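Local coordinates for acyl-CoA synthetase (AMP-forming)/AMP-acid ligase II-like protein (Dyadobacter fermentans, PDB 4GS5) that probably works as an AMP-forming ligase that activates a carboxylic acid with ATP and joins it to coenzyme A, at residues L62-G70 with M94-L102. Residues are numbered along the deposited sequence; the frame is centred on the assembly and turned at random.
Sequences LAASAAMTG and MMLVRGMEL. With EDO (1,2-ethanediol), chain X.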
loop_
_atom_site.group_PDB
_atom_site.type_symbol
_atom_site.label_atom_id
_atom_site.label_comp_id
_atom_site.label_asym_id
_atom_site.label_seq_id
_atom_site.Cartn_x
_atom_site.Cartn_y
_atom_site.Cartn_z
ATOM N N LEU A 62 10.873 -14.374 9.225
ATOM C CA LEU A 62 9.822 -15.122 8.556
ATOM C C LEU A 62 8.871 -15.769 9.561
ATOM O O LEU A 62 7.653 -15.745 9.376
ATOM C CB LEU A 62 10.441 -16.186 7.637
ATOM C CG LEU A 62 11.291 -15.601 6.495
ATOM C CD1 LEU A 62 12.061 -16.673 5.739
ATOM C CD2 LEU A 62 10.434 -14.776 5.540
ATOM N N ALA A 63 9.432 -16.354 10.617
ATOM C CA ALA A 63 8.626 -17.026 11.629
ATOM C C ALA A 63 7.717 -16.036 12.373
ATOM O O ALA A 63 6.570 -16.346 12.682
ATOM C CB ALA A 63 9.521 -17.792 12.621
ATOM N N ALA A 64 8.251 -14.861 12.678
ATOM C CA ALA A 64 7.496 -13.831 13.372
ATOM C C ALA A 64 6.334 -13.370 12.505
ATOM O O ALA A 64 5.215 -13.221 12.981
ATOM C CB ALA A 64 8.392 -12.656 13.720
ATOM N N SER A 65 6.608 -13.181 11.220
ATOM C CA SER A 65 5.614 -12.715 10.261
ATOM C C SER A 65 4.457 -13.709 10.101
ATOM O O SER A 65 3.284 -13.333 10.174
ATOM C CB SER A 65 6.296 -12.435 8.920
ATOM O OG SER A 65 5.383 -11.967 7.968
ATOM N N ALA A 66 4.800 -14.973 9.873
ATOM C CA ALA A 66 3.830 -16.064 9.849
ATOM C C ALA A 66 2.983 -16.121 11.113
ATOM O O ALA A 66 1.765 -16.244 11.027
ATOM C CB ALA A 66 4.549 -17.413 9.659
ATOM N N ALA A 67 3.619 -16.088 12.283
ATOM C CA ALA A 67 2.857 -16.099 13.538
ATOM C C ALA A 67 1.812 -14.971 13.655
ATOM O O ALA A 67 0.719 -15.196 14.181
ATOM C CB ALA A 67 3.787 -16.112 14.764
HETATM N N MSE A 68 2.134 -13.778 13.155
HETATM C CA MSE A 68 1.215 -12.638 13.235
HETATM C C MSE A 68 -0.027 -12.899 12.416
HETATM O O MSE A 68 -1.148 -12.619 12.842
HETATM C CB MSE A 68 1.867 -11.372 12.687
HETATM C CG MSE A 68 2.986 -10.818 13.539
HETATM SE SE MSE A 68 3.503 -9.088 12.831
HETATM C CE MSE A 68 3.694 -9.565 10.958
ATOM N N THR A 69 0.195 -13.429 11.222
ATOM C CA THR A 69 -0.871 -13.683 10.274
ATOM C C THR A 69 -1.826 -14.702 10.860
ATOM O O THR A 69 -3.045 -14.512 10.819
ATOM C CB THR A 69 -0.299 -14.200 8.926
ATOM O OG1 THR A 69 0.634 -13.241 8.417
ATOM C CG2 THR A 69 -1.413 -14.409 7.897
ATOM N N GLY A 70 -1.259 -15.772 11.414
ATOM C CA GLY A 70 -2.031 -16.852 12.002
ATOM C C GLY A 70 -2.923 -16.380 13.138
ATOM O O GLY A 70 -4.077 -16.794 13.245
HETATM N N MSE A 94 6.009 -16.540 1.321
HETATM C CA MSE A 94 5.407 -16.349 2.645
HETATM C C MSE A 94 4.214 -17.287 2.891
HETATM O O MSE A 94 3.943 -17.679 4.028
HETATM C CB MSE A 94 5.037 -14.884 2.918
HETATM C CG MSE A 94 6.214 -14.042 3.419
HETATM SE SE MSE A 94 6.888 -14.542 5.207
HETATM C CE MSE A 94 5.268 -15.268 5.979
HETATM N N MSE A 95 3.506 -17.665 1.835
HETATM C CA MSE A 95 2.399 -18.604 2.013
HETATM C C MSE A 95 2.927 -19.965 2.472
HETATM O O MSE A 95 2.265 -20.668 3.262
HETATM C CB MSE A 95 1.592 -18.745 0.720
HETATM C CG MSE A 95 0.761 -17.520 0.377
HETATM SE SE MSE A 95 -0.607 -17.202 1.721
HETATM C CE MSE A 95 -1.682 -18.795 1.449
ATOM N N LEU A 96 4.121 -20.332 1.990
ATOM C CA LEU A 96 4.746 -21.606 2.374
ATOM C C LEU A 96 5.195 -21.594 3.828
ATOM O O LEU A 96 5.000 -22.565 4.557
ATOM C CB LEU A 96 5.951 -21.911 1.482
ATOM C CG LEU A 96 5.686 -21.909 -0.026
ATOM C CD1 LEU A 96 6.957 -22.286 -0.769
ATOM C CD2 LEU A 96 4.556 -22.869 -0.359
ATOM N N VAL A 97 5.813 -20.488 4.235
ATOM C CA VAL A 97 6.256 -20.301 5.612
ATOM C C VAL A 97 5.090 -20.385 6.581
ATOM O O VAL A 97 5.154 -21.119 7.575
ATOM C CB VAL A 97 6.974 -18.942 5.798
ATOM C CG1 VAL A 97 7.223 -18.668 7.283
ATOM C CG2 VAL A 97 8.288 -18.932 5.014
ATOM N N ARG A 98 4.021 -19.636 6.297
ATOM C CA ARG A 98 2.803 -19.712 7.114
ATOM C C ARG A 98 2.307 -21.152 7.165
ATOM O O ARG A 98 2.014 -21.685 8.233
ATOM C CB ARG A 98 1.707 -18.803 6.549
ATOM C CG ARG A 98 2.002 -17.318 6.688
ATOM C CD ARG A 98 1.138 -16.493 5.732
ATOM N NE ARG A 98 1.523 -15.084 5.734
ATOM C CZ ARG A 98 1.302 -14.245 4.727
ATOM N NH1 ARG A 98 0.696 -14.667 3.626
ATOM N NH2 ARG A 98 1.687 -12.987 4.819
ATOM N N GLY A 99 2.229 -21.782 5.999
ATOM C CA GLY A 99 1.825 -23.174 5.909
ATOM C C GLY A 99 2.616 -24.115 6.801
ATOM O O GLY A 99 2.044 -25.005 7.433
HETATM N N MSE A 100 3.934 -23.941 6.853
HETATM C CA MSE A 100 4.761 -24.846 7.641
HETATM C C MSE A 100 4.765 -24.482 9.121
HETATM O O MSE A 100 4.844 -25.354 9.986
HETATM C CB MSE A 100 6.188 -24.886 7.108
HETATM C CG MSE A 100 6.341 -25.656 5.818
HETATM SE SE MSE A 100 8.186 -25.572 5.272
HETATM C CE MSE A 100 8.340 -23.662 4.934
ATOM N N GLU A 101 4.694 -23.190 9.413
ATOM C CA GLU A 101 4.670 -22.752 10.799
ATOM C C GLU A 101 3.330 -23.028 11.471
ATOM O O GLU A 101 3.281 -23.307 12.664
ATOM C CB GLU A 101 5.022 -21.272 10.896
ATOM C CG GLU A 101 6.490 -21.006 10.662
ATOM C CD GLU A 101 7.345 -21.631 11.748
ATOM O OE1 GLU A 101 7.434 -21.029 12.842
ATOM O OE2 GLU A 101 7.906 -22.725 11.514
ATOM N N LEU A 102 2.254 -22.980 10.691
ATOM C CA LEU A 102 0.892 -23.000 11.233
ATOM C C LEU A 102 0.173 -24.318 10.931
ATOM O O LEU A 102 -0.990 -24.490 11.284
ATOM C CB LEU A 102 0.095 -21.806 10.681
ATOM C CG LEU A 102 0.708 -20.425 10.983
ATOM C CD1 LEU A 102 -0.041 -19.263 10.307
ATOM C CD2 LEU A 102 0.788 -20.184 12.481
HETATM C C1 EDO X . 1.679 -12.923 17.698
HETATM O O1 EDO X . 1.113 -14.160 17.261
HETATM C C2 EDO X . 2.607 -12.412 16.606
HETATM O O2 EDO X . 3.214 -11.173 17.001
HETATM O O HOH W 1 5.891 -18.855 13.403
HETATM O O HOH W 2 3.173 -13.251 7.209
#
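A water gripped by three side chains joins Arg98 to Ser65 and Thr69. It accepts a hydrogen bond from Arg98 NH2 at 2.8 Å, donates one to Ser65 OG at 2.7 Å, and is also hydrogen-bonded to Thr69 OG1. The water lies at the edge of the guanidinium, in its plane. Thr69 crosses the arginine side chain at about a right angle, with CG2 over one face of the guanidinium, 3.7 Å from Arg98 NE. The CB of Met94 lies against a face of the same group. Thr69 OG1 has a further hydrogen bond to His187. With an alanine at Arg98, this water is likely to lose the arginine N-H, and a gap would probably open beside Thr69 CG2.

The two helices, 59-72 and 90-102, belong to the AMP-binding domain of the ANL superfamily. Their segments cross at -75°, with axes 8.8 Å apart. Ala66 is the knob at the crossing. Its CB sits in a hole formed by Met94, Val97, Arg98 and Glu101, 3.8 Å from Val97 CG1. The small methyl lets the backbones come close here. Met94, a selenomethionine, bends at chi2 (-67°), which puts its SE 3.6 Å from Leu62 CD2. Helix 22-36 also packs here, with Trp34 on Leu62 and Phe30 on Val97. Leu102 CD1 rests 3.6 Å from Gly70 CA, where a beta-carbon would clash with it. On the partly exposed side, a second water donates to both Ala63 O and Glu101 OE1.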